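Long-range contact in 3-hexulose-6-phosphate synthase (Mycobacterium gastri, PDB 3AJX), which is a TIM-barrel enzyme of the HUMPS family that forms a dimer and binds a magnesium ion: residues Thr62-Asp71 and Thr91-His102. The protein carries 1 engineered substitution. Numbering follows the deposited sequence.
Sequences TMDAGELEAD and TIAGAVKAAQAH
Gly66 and Glu67, in the first turn of helix 66-71, lie against Thr91, Gly94 and Ala95 of helix 91-102; the axes of these helical segments approach to 6.9 Å at a crossing angle of -39°. That closeness rests on glycine on both sides: Gly66 CA is 4.4 Å from Thr91 CA and Glu67 CA is 4.1 Å from Gly94 CA, a glycine supplying one partner in each pair, and backbone meets backbone through CA-H...O contacts. The straightest runs from Gly66 CA to Thr91 O (3.3 Å, 174° at the hydrogen); those from Glu67 CA to Gly94 O and from Ala95 CA to Gly66 O are more bent.

One turn on, small side chains take over. Ala70 CB touches Ala95 CB and Ala98 CB, both at 3.9 Å; Ala70 also packs on Val81 and Ala95 on Val83, both of strand 80-84. Thr91 holds OG1 beside its backbone N and turns CG2 anti to that N, which lays the methyl on Gly66 N at 3.6 Å, while OG1 meets a water shared with Met63 O and Asp138 of the second subunit. That same aspartate accepts from Gly66 N, tying both helices to the dimer interface.

Farther along both helices, His102 NE2 donates to Asp71 OD1 (2.7 Å) in a nearly straight bond. The acceptor lies in the ring plane, yet the ring comes to the syn side of the carboxylate from 34° out of its plane. Glu67 lays CB and CG over Gly94 O, and its OE2 flanks the extended Lys97 chain at CD (3.6 Å); a water bridges OE2 to Lys97 NZ, so the opposite charges meet indirectly.

Helices 66-75 and 89-102 follow adjacent parallel strands, 55-62 and 80-84; their side-by-side, glycine- and alanine-lined packing belongs to the outer helical layer of a TIM barrel.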
ATOM      1  N   THR A  62       2.163   2.130  -4.052  1.00  6.78           N
ATOM      2  CA  THR A  62       3.330   2.535  -3.282  1.00  5.94           C
ATOM      3  C   THR A  62       3.123   3.835  -2.509  1.00  6.09           C
ATOM      4  O   THR A  62       2.614   4.819  -3.045  1.00  6.37           O
ATOM      5  CB  THR A  62       4.536   2.684  -4.205  1.00  7.21           C
ATOM      6  OG1 THR A  62       4.775   1.429  -4.852  1.00  7.61           O
ATOM      7  CG2 THR A  62       5.775   3.100  -3.418  1.00  8.47           C
ATOM      8  N   MET A  63       3.533   3.831  -1.244  1.00  6.00           N
ATOM      9  CA  MET A  63       3.391   5.010  -0.399  1.00  6.95           C
ATOM     10  C   MET A  63       4.751   5.562   0.020  1.00  8.87           C
ATOM     11  O   MET A  63       4.865   6.721   0.408  1.00  9.90           O
ATOM     12  CB  MET A  63       2.570   4.659   0.841  1.00  8.06           C
ATOM     13  CG  MET A  63       2.261   5.833   1.755  1.00  9.07           C
ATOM     14  SD  MET A  63       1.264   7.112   0.962  1.00 10.98           S
ATOM     15  CE  MET A  63       1.629   8.512   2.026  1.00 15.28           C
ATOM     16  N   ASP A  64       5.777   4.721  -0.056  1.00  6.66           N
ATOM     17  CA  ASP A  64       7.127   5.131   0.320  1.00  8.67           C
ATOM     18  C   ASP A  64       8.139   4.253  -0.408  1.00  9.15           C
ATOM     19  O   ASP A  64       7.797   3.159  -0.854  1.00 10.36           O
ATOM     20  CB  ASP A  64       7.295   5.019   1.837  1.00  8.78           C
ATOM     21  CG  ASP A  64       8.649   5.508   2.316  1.00  9.73           C
ATOM     22  OD1 ASP A  64       9.131   6.542   1.800  1.00 10.38           O
ATOM     23  OD2 ASP A  64       9.223   4.860   3.214  1.00 12.33           O
ATOM     24  N   ALA A  65       9.378   4.730  -0.519  1.00  9.87           N
ATOM     25  CA  ALA A  65      10.428   4.001  -1.234  1.00 10.16           C
ATOM     26  C   ALA A  65       9.916   3.797  -2.661  1.00  9.75           C
ATOM     27  O   ALA A  65       9.814   2.673  -3.156  1.00 11.17           O
ATOM     28  CB  ALA A  65      10.703   2.655  -0.566  1.00 11.73           C
ATOM     29  N   GLY A  66       9.580   4.910  -3.305  1.00 10.05           N
ATOM     30  CA  GLY A  66       9.041   4.863  -4.650  1.00  8.16           C
ATOM     31  C   GLY A  66       9.906   4.181  -5.686  1.00  7.47           C
ATOM     32  O   GLY A  66       9.422   3.349  -6.458  1.00  8.98           O
ATOM     33  N   GLU A  67      11.186   4.528  -5.719  1.00  7.89           N
ATOM     34  CA  GLU A  67      12.082   3.929  -6.699  1.00  7.39           C
ATOM     35  C   GLU A  67      12.221   2.427  -6.474  1.00  8.70           C
ATOM     36  O   GLU A  67      12.176   1.649  -7.426  1.00  8.20           O
ATOM     37  CB  GLU A  67      13.451   4.596  -6.633  1.00  9.19           C
ATOM     38  CG  GLU A  67      14.381   4.199  -7.761  1.00 10.61           C
ATOM     39  CD  GLU A  67      15.729   4.862  -7.636  1.00 11.82           C
ATOM     40  OE1 GLU A  67      16.384   4.662  -6.591  1.00 14.41           O
ATOM     41  OE2 GLU A  67      16.127   5.589  -8.567  1.00 12.19           O
ATOM     42  N   LEU A  68      12.381   2.021  -5.219  1.00  8.67           N
ATOM     43  CA  LEU A  68      12.539   0.605  -4.907  1.00  8.95           C
ATOM     44  C   LEU A  68      11.326  -0.244  -5.277  1.00  9.38           C
ATOM     45  O   LEU A  68      11.462  -1.252  -5.969  1.00  9.39           O
ATOM     46  CB  LEU A  68      12.854   0.415  -3.421  1.00  8.88           C
ATOM     47  CG  LEU A  68      12.995  -1.042  -2.960  1.00 10.10           C
ATOM     48  CD1 LEU A  68      14.118  -1.735  -3.736  1.00 10.28           C
ATOM     49  CD2 LEU A  68      13.280  -1.074  -1.468  1.00 13.14           C
ATOM     50  N   GLU A  69      10.141   0.154  -4.818  1.00  8.26           N
ATOM     51  CA  GLU A  69       8.941  -0.615  -5.124  1.00  7.90           C
ATOM     52  C   GLU A  69       8.651  -0.661  -6.618  1.00  7.86           C
ATOM     53  O   GLU A  69       8.229  -1.689  -7.144  1.00  8.02           O
ATOM     54  CB  GLU A  69       7.724  -0.065  -4.363  1.00  8.04           C
ATOM     55  CG  GLU A  69       7.774  -0.358  -2.868  1.00 10.29           C
ATOM     56  CD  GLU A  69       6.403  -0.376  -2.213  1.00 11.75           C
ATOM     57  OE1 GLU A  69       5.384  -0.361  -2.937  1.00 11.50           O
ATOM     58  OE2 GLU A  69       6.349  -0.423  -0.965  1.00 13.42           O
ATOM     59  N   ALA A  70       8.885   0.446  -7.310  1.00  7.78           N
ATOM     60  CA  ALA A  70       8.646   0.471  -8.743  1.00  7.59           C
ATOM     61  C   ALA A  70       9.638  -0.473  -9.418  1.00  8.34           C
ATOM     62  O   ALA A  70       9.262  -1.298 -10.251  1.00 10.05           O
ATOM     63  CB  ALA A  70       8.820   1.883  -9.282  1.00  8.03           C
ATOM     64  N   ASP A  71      10.906  -0.363  -9.037  1.00  8.55           N
ATOM     65  CA  ASP A  71      11.937  -1.194  -9.636  1.00  8.58           C
ATOM     66  C   ASP A  71      11.692  -2.692  -9.500  1.00  9.45           C
ATOM     67  O   ASP A  71      11.792  -3.428 -10.483  1.00  9.09           O
ATOM     68  CB  ASP A  71      13.305  -0.855  -9.044  1.00  9.43           C
ATOM     69  CG  ASP A  71      14.439  -1.188  -9.991  1.00 10.87           C
ATOM     70  OD1 ASP A  71      14.446  -0.648 -11.117  1.00  9.43           O
ATOM     71  OD2 ASP A  71      15.321  -1.986  -9.616  1.00 11.11           O
ATOM     72  N   THR A  91       8.693  10.495  -3.627  1.00  8.94           N
ATOM     73  CA  THR A  91       8.388   9.078  -3.786  1.00  8.51           C
ATOM     74  C   THR A  91       7.910   8.828  -5.215  1.00  8.23           C
ATOM     75  O   THR A  91       8.316   7.863  -5.868  1.00  7.06           O
ATOM     76  CB  THR A  91       7.302   8.648  -2.782  1.00  6.96           C
ATOM     77  OG1 THR A  91       7.821   8.774  -1.452  1.00  9.29           O
ATOM     78  CG2 THR A  91       6.871   7.203  -3.028  1.00  8.32           C
ATOM     79  N   ILE A  92       7.042   9.708  -5.703  1.00  8.43           N
ATOM     80  CA  ILE A  92       6.543   9.578  -7.058  1.00  7.77           C
ATOM     81  C   ILE A  92       7.705   9.799  -8.020  1.00  7.75           C
ATOM     82  O   ILE A  92       7.838   9.091  -9.017  1.00  8.65           O
ATOM     83  CB  ILE A  92       5.419  10.599  -7.330  1.00  8.47           C
ATOM     84  CG1 ILE A  92       4.210  10.251  -6.454  1.00  9.23           C
ATOM     85  CG2 ILE A  92       5.048  10.586  -8.808  1.00  8.36           C
ATOM     86  CD1 ILE A  92       3.072  11.252  -6.507  1.00  9.45           C
ATOM     87  N   ALA A  93       8.554  10.774  -7.709  1.00  7.49           N
ATOM     88  CA  ALA A  93       9.708  11.068  -8.552  1.00  7.84           C
ATOM     89  C   ALA A  93      10.624   9.848  -8.654  1.00  7.60           C
ATOM     90  O   ALA A  93      11.164   9.560  -9.718  1.00  8.68           O
ATOM     91  CB  ALA A  93      10.481  12.256  -7.987  1.00  8.68           C
ATOM     92  N   GLY A  94      10.793   9.140  -7.540  1.00  9.25           N
ATOM     93  CA  GLY A  94      11.639   7.962  -7.521  1.00  7.18           C
ATOM     94  C   GLY A  94      11.074   6.858  -8.395  1.00  8.28           C
ATOM     95  O   GLY A  94      11.812   6.182  -9.110  1.00  7.19           O
ATOM     96  N   ALA A  95       9.761   6.665  -8.326  1.00  6.10           N
ATOM     97  CA  ALA A  95       9.112   5.645  -9.137  1.00  7.44           C
ATOM     98  C   ALA A  95       9.260   6.013 -10.613  1.00  8.87           C
ATOM     99  O   ALA A  95       9.525   5.153 -11.455  1.00  9.70           O
ATOM    100  CB  ALA A  95       7.639   5.542  -8.767  1.00  7.79           C
ATOM    101  N   VAL A  96       9.085   7.294 -10.925  1.00  8.10           N
ATOM    102  CA  VAL A  96       9.212   7.756 -12.301  1.00  8.45           C
ATOM    103  C   VAL A  96      10.634   7.523 -12.816  1.00  8.19           C
ATOM    104  O   VAL A  96      10.830   7.161 -13.977  1.00 10.40           O
ATOM    105  CB  VAL A  96       8.842   9.257 -12.418  1.00  8.52           C
ATOM    106  CG1 VAL A  96       9.278   9.812 -13.773  1.00 10.30           C
ATOM    107  CG2 VAL A  96       7.329   9.425 -12.255  1.00  9.18           C
ATOM    108  N   LYS A  97      11.623   7.707 -11.947  1.00  8.66           N
ATOM    109  CA  LYS A  97      13.014   7.504 -12.339  1.00  9.30           C
ATOM    110  C   LYS A  97      13.219   6.036 -12.719  1.00  9.66           C
ATOM    111  O   LYS A  97      13.890   5.724 -13.708  1.00  8.88           O
ATOM    112  CB  LYS A  97      13.941   7.903 -11.187  1.00  9.73           C
ATOM    113  CG  LYS A  97      15.398   8.059 -11.577  1.00 16.38           C
ATOM    114  CD  LYS A  97      16.185   8.659 -10.423  1.00 19.28           C
ATOM    115  CE  LYS A  97      17.600   9.006 -10.839  1.00 25.03           C
ATOM    116  NZ  LYS A  97      18.384   9.577  -9.705  1.00 27.07           N
ATOM    117  N   ALA A  98      12.626   5.134 -11.945  1.00  9.25           N
ATOM    118  CA  ALA A  98      12.750   3.710 -12.243  1.00  8.69           C
ATOM    119  C   ALA A  98      12.017   3.398 -13.546  1.00  8.12           C
ATOM    120  O   ALA A  98      12.484   2.599 -14.354  1.00  9.31           O
ATOM    121  CB  ALA A  98      12.178   2.879 -11.108  1.00  8.33           C
ATOM    122  N   ALA A  99      10.864   4.032 -13.754  1.00  8.88           N
ATOM    123  CA  ALA A  99      10.105   3.800 -14.977  1.00  8.93           C
ATOM    124  C   ALA A  99      10.922   4.234 -16.197  1.00  9.56           C
ATOM    125  O   ALA A  99      10.960   3.534 -17.208  1.00 10.72           O
ATOM    126  CB  ALA A  99       8.776   4.555 -14.925  1.00  9.06           C
ATOM    127  N   GLN A 100      11.581   5.384 -16.097  1.00 11.24           N
ATOM    128  CA  GLN A 100      12.395   5.884 -17.200  1.00 11.74           C
ATOM    129  C   GLN A 100      13.541   4.931 -17.498  1.00 11.50           C
ATOM    130  O   GLN A 100      13.853   4.664 -18.658  1.00 13.54           O
ATOM    131  CB  GLN A 100      12.952   7.269 -16.860  1.00 15.06           C
ATOM    132  CG  GLN A 100      11.934   8.384 -16.974  1.00 22.07           C
ATOM    133  CD  GLN A 100      11.531   8.649 -18.411  1.00 27.20           C
ATOM    134  OE1 GLN A 100      12.340   9.110 -19.220  1.00 30.90           O
ATOM    135  NE2 GLN A 100      10.280   8.350 -18.739  1.00 29.67           N
ATOM    136  N   ALA A 101      14.155   4.406 -16.444  1.00 11.52           N
ATOM    137  CA  ALA A 101      15.273   3.482 -16.585  1.00 11.44           C
ATOM    138  C   ALA A 101      14.892   2.188 -17.309  1.00 12.30           C
ATOM    139  O   ALA A 101      15.730   1.578 -17.973  1.00 14.75           O
ATOM    140  CB  ALA A 101      15.850   3.157 -15.209  1.00 11.75           C
ATOM    141  N   HIS A 102      13.633   1.774 -17.184  1.00 11.03           N
ATOM    142  CA  HIS A 102      13.162   0.543 -17.814  1.00 10.54           C
ATOM    143  C   HIS A 102      12.269   0.783 -19.025  1.00 10.76           C
ATOM    144  O   HIS A 102      11.734  -0.166 -19.594  1.00 11.25           O
ATOM    145  CB  HIS A 102      12.381  -0.300 -16.802  1.00 10.46           C
ATOM    146  CG  HIS A 102      13.206  -0.790 -15.658  1.00 11.27           C
ATOM    147  ND1 HIS A 102      14.194  -1.739 -15.807  1.00 12.54           N
ATOM    148  CD2 HIS A 102      13.211  -0.449 -14.346  1.00 10.31           C
ATOM    149  CE1 HIS A 102      14.774  -1.960 -14.642  1.00 12.71           C
ATOM    150  NE2 HIS A 102      14.194  -1.188 -13.736  1.00 12.11           N
TER
HETATM  151  O   HOH W   1       5.942   9.126   0.490  1.00  7.86           O
HETATM  152  O   HOH W   2      18.240   7.045  -8.003  1.00 23.94           O